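Local structure of copper-transporting ATPase (Sulfolobus solfataricus, 2YJ6) at residues 58-63 against 83-88; 64-69 against 89-94. The protein probably couples ATP hydrolysis to the transport of copper or related metal cations across the membrane, the present fragment being its cytoplasmic catalytic portion. The protein carries 1 engineered substitution. All blocks are in the same frame, centred on the assembly; numbering follows the deposited sequence.

Contact 1 (58-63 against 83-88); sequences YAASVE and VKILEV. With A99 (5'-O-[(S)-hydroxy{[(R)-hydroxy({(S)-hydroxy[(1S)-1-(2-nitrophenyl)ethoxy]phosphoryl}oxy)phosphoryl]oxy}phosphoryl]adenosine), chain C.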
loop_
_atom_site.group_PDB
_atom_site.type_symbol
_atom_site.label_atom_id
_atom_site.label_comp_id
_atom_site.label_asym_id
_atom_site.label_seq_id
_atom_site.Cartn_x
_atom_site.Cartn_y
_atom_site.Cartn_z
ATOM N N TYR A 58 26.424 -8.829 -1.281
ATOM C CA TYR A 58 26.773 -7.871 -0.239
ATOM C C TYR A 58 25.532 -7.168 0.279
ATOM O O TYR A 58 25.334 -7.027 1.494
ATOM C CB TYR A 58 27.744 -6.811 -0.779
ATOM C CG TYR A 58 29.217 -7.162 -0.735
ATOM C CD1 TYR A 58 29.676 -8.275 -0.044
ATOM C CD2 TYR A 58 30.149 -6.366 -1.390
ATOM C CE1 TYR A 58 31.018 -8.584 -0.007
ATOM C CE2 TYR A 58 31.485 -6.666 -1.363
ATOM C CZ TYR A 58 31.917 -7.776 -0.670
ATOM O OH TYR A 58 33.258 -8.064 -0.651
ATOM N N ALA A 59 24.707 -6.704 -0.652
ATOM C CA ALA A 59 23.445 -6.066 -0.310
ATOM C C ALA A 59 22.479 -7.026 0.385
ATOM O O ALA A 59 21.826 -6.650 1.364
ATOM C CB ALA A 59 22.778 -5.452 -1.549
ATOM N N ALA A 60 22.368 -8.247 -0.135
ATOM C CA ALA A 60 21.475 -9.246 0.460
ATOM C C ALA A 60 21.863 -9.568 1.904
ATOM O O ALA A 60 20.996 -9.725 2.753
ATOM C CB ALA A 60 21.461 -10.533 -0.360
ATOM N N SER A 61 23.165 -9.710 2.152
ATOM C CA SER A 61 23.663 -10.118 3.467
ATOM C C SER A 61 23.416 -9.053 4.543
ATOM O O SER A 61 23.377 -9.367 5.732
ATOM C CB SER A 61 25.150 -10.498 3.405
ATOM O OG SER A 61 25.382 -11.544 2.474
ATOM N N VAL A 62 23.227 -7.801 4.133
ATOM C CA VAL A 62 22.872 -6.756 5.098
ATOM C C VAL A 62 21.366 -6.692 5.322
ATOM O O VAL A 62 20.905 -6.556 6.459
ATOM C CB VAL A 62 23.440 -5.371 4.721
ATOM C CG1 VAL A 62 22.859 -4.267 5.619
ATOM C CG2 VAL A 62 24.961 -5.378 4.801
ATOM N N GLU A 63 20.598 -6.830 4.249
ATOM C CA GLU A 63 19.144 -6.749 4.334
ATOM C C GLU A 63 18.517 -7.900 5.137
ATOM O O GLU A 63 17.403 -7.786 5.635
ATOM C CB GLU A 63 18.533 -6.699 2.936
ATOM C CG GLU A 63 18.869 -5.433 2.155
ATOM C CD GLU A 63 18.024 -4.251 2.599
ATOM O OE1 GLU A 63 17.582 -4.226 3.775
ATOM O OE2 GLU A 63 17.795 -3.352 1.763
ATOM N N VAL A 83 22.498 -16.835 -4.422
ATOM C CA VAL A 83 23.389 -16.158 -3.489
ATOM C C VAL A 83 23.470 -16.879 -2.135
ATOM O O VAL A 83 22.465 -17.373 -1.617
ATOM C CB VAL A 83 22.946 -14.698 -3.253
ATOM C CG1 VAL A 83 23.653 -14.114 -2.035
ATOM C CG2 VAL A 83 23.182 -13.836 -4.503
ATOM N N LYS A 84 24.672 -16.928 -1.568
ATOM C CA LYS A 84 24.866 -17.411 -0.205
ATOM C C LYS A 84 25.030 -16.224 0.753
ATOM O O LYS A 84 25.752 -15.278 0.463
ATOM C CB LYS A 84 26.085 -18.342 -0.119
ATOM C CG LYS A 84 25.902 -19.685 -0.838
ATOM C CD LYS A 84 27.106 -20.598 -0.641
ATOM C CE LYS A 84 26.876 -21.960 -1.292
ATOM N NZ LYS A 84 25.558 -22.528 -0.885
ATOM N N ILE A 85 24.359 -16.278 1.892
ATOM C CA ILE A 85 24.356 -15.142 2.806
ATOM C C ILE A 85 25.609 -15.083 3.669
ATOM O O ILE A 85 26.013 -16.085 4.245
ATOM C CB ILE A 85 23.113 -15.152 3.696
ATOM C CG1 ILE A 85 21.859 -14.967 2.833
ATOM C CG2 ILE A 85 23.234 -14.080 4.779
ATOM C CD1 ILE A 85 21.681 -13.550 2.246
ATOM N N LEU A 86 26.219 -13.900 3.742
ATOM C CA LEU A 86 27.511 -13.714 4.402
ATOM C C LEU A 86 27.344 -13.021 5.751
ATOM O O LEU A 86 26.325 -12.365 6.011
ATOM C CB LEU A 86 28.469 -12.904 3.514
ATOM C CG LEU A 86 28.820 -13.386 2.099
ATOM C CD1 LEU A 86 29.564 -12.299 1.330
ATOM C CD2 LEU A 86 29.638 -14.674 2.098
ATOM N N GLU A 87 28.354 -13.174 6.606
ATOM C CA GLU A 87 28.321 -12.645 7.969
ATOM C C GLU A 87 28.582 -11.136 8.030
ATOM O O GLU A 87 29.555 -10.635 7.468
ATOM C CB GLU A 87 29.311 -13.407 8.865
ATOM C CG GLU A 87 29.625 -12.708 10.184
ATOM C CD GLU A 87 29.185 -13.505 11.415
ATOM O OE1 GLU A 87 28.403 -14.472 11.261
ATOM O OE2 GLU A 87 29.618 -13.155 12.540
ATOM N N VAL A 88 27.703 -10.430 8.730
ATOM C CA VAL A 88 27.753 -8.974 8.823
ATOM C C VAL A 88 28.075 -8.480 10.249
ATOM O O VAL A 88 27.799 -9.175 11.228
ATOM C CB VAL A 88 26.399 -8.368 8.380
ATOM C CG1 VAL A 88 26.357 -6.870 8.644
ATOM C CG2 VAL A 88 26.125 -8.698 6.907
HETATM C "C'" A99 C . 7.314 -0.408 0.300
HETATM N N1 A99 C . 16.500 -1.181 2.671
HETATM C C2 A99 C . 16.599 -0.355 1.612
HETATM N N3 A99 C . 15.906 0.786 1.507
HETATM C C4 A99 C . 15.055 1.173 2.497
HETATM C C5 A99 C . 14.893 0.317 3.684
HETATM C C6 A99 C . 15.687 -0.932 3.727
HETATM N N6 A99 C . 15.616 -1.790 4.780
HETATM N N7 A99 C . 14.000 0.928 4.484
HETATM C C8 A99 C . 13.620 2.072 3.865
HETATM N N9 A99 C . 14.241 2.214 2.681
HETATM P PA A99 C . 9.663 4.217 4.643
HETATM P PB A99 C . 7.735 2.647 3.367
HETATM P PG A99 C . 6.912 2.247 0.684
HETATM O "O'L" A99 C . 7.287 -0.099 -2.485
HETATM O "O'M" A99 C . 6.455 -1.662 -3.646
HETATM C "C1'" A99 C . 4.584 -2.179 -1.769
HETATM O O1A A99 C . 8.846 5.359 4.083
HETATM C C1B A99 C . 14.078 3.352 1.752
HETATM O O1B A99 C . 7.213 1.404 4.059
HETATM O O1G A99 C . 5.571 1.999 1.342
HETATM C "C2'" A99 C . 5.739 -1.459 -1.508
HETATM N "N2'" A99 C . 6.529 -1.051 -2.588
HETATM O "O2'" A99 C . 13.292 3.572 -0.498
HETATM O O2A A99 C . 9.707 3.960 6.127
HETATM C C2B A99 C . 12.940 3.065 0.794
HETATM O O2B A99 C . 6.955 3.943 3.434
HETATM O O2G A99 C . 7.326 0.947 -0.194
HETATM C "C3'" A99 C . 6.092 -1.157 -0.096
HETATM O "O3'" A99 C . 10.889 4.263 0.314
HETATM O O3A A99 C . 9.226 2.861 3.916
HETATM C C3B A99 C . 11.757 3.816 1.365
HETATM O O3B A99 C . 8.056 2.296 1.821
HETATM O O3G A99 C . 7.075 3.473 -0.191
HETATM C "C4'" A99 C . 5.256 -1.622 0.911
HETATM O "O4'" A99 C . 13.710 4.517 2.506
HETATM C C4B A99 C . 12.407 4.971 2.116
HETATM C "C5'" A99 C . 4.104 -2.330 0.597
HETATM O "O5'" A99 C . 11.173 4.314 4.092
HETATM C C5B A99 C . 11.599 5.440 3.323
HETATM C "C6'" A99 C . 3.778 -2.605 -0.724
HETATM C "CM'" A99 C . 7.460 -0.494 1.818
HETATM O O HOH W 1 24.223 -11.318 7.167
#
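The hydroxyl oxygen S61 OG takes part in two hydrogen bonds. L86 N donates to S61 OG at 2.8 Å and nearly straight, with an N-H...O angle of 166°. The other bond runs to the carbonyl oxygen of A57, one turn back in helix 53-63. This helix packs with helix 69-80 against the antiparallel sheet of the nucleotide-binding domain of the P-type ATPase, and the loop 83-88 passes along its flank. S61 OG sits beside its own backbone N (chi1 -58°), a setting that lets it reach the helix carbonyl as well as the loop. A water adds a link between the two backbones, donating to S61 O at 2.6 Å and to L86 O at 2.6 Å.

Apolar groups pack around these polar links. The I85 methyl CD1 rests 4.0 Å from A60 CB. V88 uses its CG2 branch, which comes within 3.1 Å of the S61 carbonyl oxygen, a tight approach. V88 CG2 also meets V62 CG2 at 4.1 Å, the two valine side chains crossing at about a right angle. L86 CD1 lies at the edge of the Y58 ring, near its plane.

At the helix end E63 turns to the adenine of the bound caged ATP, A99. A99 N6 donates to E63 OE1 at 3.3 Å, and E63 OE2 lies 2.7 Å from A99 N1.

Contact 2 (64-69 against 89-94); sequences ALSSHP and KDFKEI. With A99 (5'-O-[(S)-hydroxy{[(R)-hydroxy({(S)-hydroxy[(1S)-1-(2-nitrophenyl)ethoxy]phosphoryl}oxy)phosphoryl]oxy}phosphoryl]adenosine), chain C.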
loop_
_atom_site.group_PDB
_atom_site.type_symbol
_atom_site.label_atom_id
_atom_site.label_comp_id
_atom_site.label_asym_id
_atom_site.label_seq_id
_atom_site.Cartn_x
_atom_site.Cartn_y
_atom_site.Cartn_z
ATOM N N ALA A 64 19.240 -9.006 5.234
ATOM C CA ALA A 64 18.753 -10.179 5.928
ATOM C C ALA A 64 18.414 -9.867 7.397
ATOM O O ALA A 64 17.468 -10.419 7.948
ATOM C CB ALA A 64 19.777 -11.335 5.821
ATOM N N LEU A 65 19.159 -8.964 8.019
ATOM C CA LEU A 65 18.909 -8.634 9.427
ATOM C C LEU A 65 17.750 -7.634 9.638
ATOM O O LEU A 65 17.505 -7.201 10.765
ATOM C CB LEU A 65 20.196 -8.139 10.103
ATOM C CG LEU A 65 21.500 -8.818 9.641
ATOM C CD1 LEU A 65 22.723 -8.073 10.132
ATOM C CD2 LEU A 65 21.584 -10.292 10.061
ATOM N N SER A 66 17.030 -7.274 8.574
ATOM C CA SER A 66 15.865 -6.401 8.737
ATOM C C SER A 66 14.554 -7.115 8.482
ATOM O O SER A 66 14.528 -8.208 7.918
ATOM C CB SER A 66 15.940 -5.181 7.831
ATOM O OG SER A 66 17.155 -4.497 8.031
ATOM N N SER A 67 13.466 -6.468 8.888
ATOM C CA SER A 67 12.134 -7.029 8.771
ATOM C C SER A 67 11.317 -6.164 7.840
ATOM O O SER A 67 10.153 -6.456 7.567
ATOM C CB SER A 67 11.454 -7.092 10.142
ATOM O OG SER A 67 12.066 -8.067 10.966
ATOM N N HIS A 68 11.922 -5.084 7.362
ATOM C CA HIS A 68 11.240 -4.250 6.389
ATOM C C HIS A 68 10.798 -5.119 5.213
ATOM O O HIS A 68 11.500 -6.067 4.825
ATOM C CB HIS A 68 12.147 -3.119 5.904
ATOM C CG HIS A 68 11.410 -2.004 5.233
ATOM N ND1 HIS A 68 10.816 -2.140 3.994
ATOM C CD2 HIS A 68 11.169 -0.731 5.624
ATOM C CE1 HIS A 68 10.236 -1.002 3.658
ATOM N NE2 HIS A 68 10.439 -0.129 4.630
ATOM N N PRO A 69 9.613 -4.822 4.661
ATOM C CA PRO A 69 9.147 -5.504 3.452
ATOM C C PRO A 69 10.144 -5.382 2.280
ATOM O O PRO A 69 10.243 -6.320 1.493
ATOM C CB PRO A 69 7.831 -4.790 3.143
ATOM C CG PRO A 69 7.348 -4.347 4.497
ATOM C CD PRO A 69 8.579 -3.943 5.234
ATOM N N LYS A 89 28.654 -7.281 10.353
ATOM C CA LYS A 89 28.874 -6.622 11.644
ATOM C C LYS A 89 28.306 -5.206 11.650
ATOM O O LYS A 89 27.763 -4.731 10.651
ATOM C CB LYS A 89 30.364 -6.560 11.986
ATOM C CG LYS A 89 31.124 -7.813 11.621
ATOM C CD LYS A 89 32.539 -7.767 12.158
ATOM C CE LYS A 89 32.610 -8.429 13.528
ATOM N NZ LYS A 89 32.202 -9.861 13.465
ATOM N N ASP A 90 28.445 -4.540 12.789
ATOM C CA ASP A 90 28.001 -3.159 12.965
ATOM C C ASP A 90 26.723 -2.790 12.215
ATOM O O ASP A 90 26.573 -1.666 11.728
ATOM C CB ASP A 90 29.130 -2.188 12.629
ATOM C CG ASP A 90 30.311 -2.323 13.577
ATOM O OD1 ASP A 90 30.107 -2.801 14.718
ATOM O OD2 ASP A 90 31.442 -1.957 13.188
ATOM N N PHE A 91 25.791 -3.730 12.145
ATOM C CA PHE A 91 24.546 -3.490 11.445
ATOM C C PHE A 91 23.832 -2.257 11.991
ATOM O O PHE A 91 23.916 -1.962 13.175
ATOM C CB PHE A 91 23.635 -4.716 11.554
ATOM C CG PHE A 91 22.262 -4.495 10.996
ATOM C CD1 PHE A 91 22.045 -4.534 9.629
ATOM C CD2 PHE A 91 21.191 -4.238 11.839
ATOM C CE1 PHE A 91 20.782 -4.323 9.117
ATOM C CE2 PHE A 91 19.925 -4.027 11.335
ATOM C CZ PHE A 91 19.719 -4.067 9.969
ATOM N N LYS A 92 23.118 -1.541 11.129
ATOM C CA LYS A 92 22.298 -0.427 11.578
ATOM C C LYS A 92 21.207 -0.116 10.572
ATOM O O LYS A 92 21.465 0.056 9.382
ATOM C CB LYS A 92 23.148 0.813 11.845
ATOM C CG LYS A 92 22.341 2.102 11.932
ATOM C CD LYS A 92 23.037 3.159 12.793
ATOM C CE LYS A 92 24.560 3.073 12.704
ATOM N NZ LYS A 92 25.090 3.397 11.346
ATOM N N GLU A 93 19.978 -0.063 11.058
ATOM C CA GLU A 93 18.856 0.268 10.211
ATOM C C GLU A 93 18.340 1.630 10.620
ATOM O O GLU A 93 17.515 1.752 11.525
ATOM C CB GLU A 93 17.756 -0.788 10.336
ATOM C CG GLU A 93 16.594 -0.593 9.369
ATOM C CD GLU A 93 15.593 -1.741 9.396
ATOM O OE1 GLU A 93 15.936 -2.820 9.935
ATOM O OE2 GLU A 93 14.465 -1.563 8.876
ATOM N N ILE A 94 18.845 2.665 9.969
ATOM C CA ILE A 94 18.318 3.990 10.210
ATOM C C ILE A 94 16.881 4.027 9.715
ATOM O O ILE A 94 16.622 4.114 8.516
ATOM C CB ILE A 94 19.150 5.078 9.530
ATOM C CG1 ILE A 94 20.578 5.087 10.095
ATOM C CG2 ILE A 94 18.488 6.434 9.721
ATOM C CD1 ILE A 94 21.562 4.167 9.362
HETATM C "C'" A99 C . 7.314 -0.408 0.300
HETATM N N1 A99 C . 16.500 -1.181 2.671
HETATM C C2 A99 C . 16.599 -0.355 1.612
HETATM N N3 A99 C . 15.906 0.786 1.507
HETATM C C4 A99 C . 15.055 1.173 2.497
HETATM C C5 A99 C . 14.893 0.317 3.684
HETATM C C6 A99 C . 15.687 -0.932 3.727
HETATM N N6 A99 C . 15.616 -1.790 4.780
HETATM N N7 A99 C . 14.000 0.928 4.484
HETATM C C8 A99 C . 13.620 2.072 3.865
HETATM N N9 A99 C . 14.241 2.214 2.681
HETATM P PA A99 C . 9.663 4.217 4.643
HETATM P PB A99 C . 7.735 2.647 3.367
HETATM P PG A99 C . 6.912 2.247 0.684
HETATM O "O'L" A99 C . 7.287 -0.099 -2.485
HETATM O "O'M" A99 C . 6.455 -1.662 -3.646
HETATM C "C1'" A99 C . 4.584 -2.179 -1.769
HETATM O O1A A99 C . 8.846 5.359 4.083
HETATM C C1B A99 C . 14.078 3.352 1.752
HETATM O O1B A99 C . 7.213 1.404 4.059
HETATM O O1G A99 C . 5.571 1.999 1.342
HETATM C "C2'" A99 C . 5.739 -1.459 -1.508
HETATM N "N2'" A99 C . 6.529 -1.051 -2.588
HETATM O "O2'" A99 C . 13.292 3.572 -0.498
HETATM O O2A A99 C . 9.707 3.960 6.127
HETATM C C2B A99 C . 12.940 3.065 0.794
HETATM O O2B A99 C . 6.955 3.943 3.434
HETATM O O2G A99 C . 7.326 0.947 -0.194
HETATM C "C3'" A99 C . 6.092 -1.157 -0.096
HETATM O "O3'" A99 C . 10.889 4.263 0.314
HETATM O O3A A99 C . 9.226 2.861 3.916
HETATM C C3B A99 C . 11.757 3.816 1.365
HETATM O O3B A99 C . 8.056 2.296 1.821
HETATM O O3G A99 C . 7.075 3.473 -0.191
HETATM C "C4'" A99 C . 5.256 -1.622 0.911
HETATM O "O4'" A99 C . 13.710 4.517 2.506
HETATM C C4B A99 C . 12.407 4.971 2.116
HETATM C "C5'" A99 C . 4.104 -2.330 0.597
HETATM O "O5'" A99 C . 11.173 4.314 4.092
HETATM C C5B A99 C . 11.599 5.440 3.323
HETATM C "C6'" A99 C . 3.778 -2.605 -0.724
HETATM C "CM'" A99 C . 7.460 -0.494 1.818
#
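The loop that carries the His-Pro motif of type IB ATPases, H68-P69, meets strand 89-92 and E93 just after it, chiefly through S66 and L65. S66 OG donates a hydrogen bond of 2.8 Å to E93 OE1. The hydroxyl comes from above the carboxylate, 70° out of its plane. E93 gets there on an extended chain, with CG anti to the backbone N (chi1 -174°). S66 OG also lies at the edge of the F91 ring, 3.2 Å from F91 CZ.

L65 covers one face of that ring. Its CB stands over the centre, 4.0 Å from the F91 centroid, in a CH-pi contact. Its CD1 methyl reaches F91 CD1 at 3.6 Å. Strand 89-92 is an outermost strand of the six-stranded antiparallel sheet of the nucleotide-binding domain. V99 on the neighbouring strand 98-103 touches S66, F91 and E93.

With the E93 carboxylate cut back to an alanine, the S66 hydroxyl would probably lose this acceptor and be freer to turn.

H68 is the N-cap of helix 69-80, its ND1 hydrogen-bonded to the backbone N of I70. That bond helps set the ring's rotation. A99 N7 lies 3.4 Å above one face of the imidazole, offset toward the rim. H68 NE2 gives a weak hydrogen bond of 3.3 Å to A99 O3A, which lies in the ring plane.

The two contacts are continuous, their centres 11 Å apart, and their segments alternate along the chain. V62 O of contact 1 lies 3.5 Å from F91 CE1 of contact 2. V88 CB of contact 1 comes within 4.1 Å of L65 CD1. V99 of strand 98-103 touches V62 and E63 of contact 1 as well as three residues of contact 2. Both contacts reach the nucleotide pocket. Residues 58-63 supply E63 at the N1 and N6 edge of the adenine. Residues 64-69 supply H68, near N7 and at the oxygen bridging the first two phosphates. The side chains of E63 and S66 are about 4 Å apart at their nearest atoms.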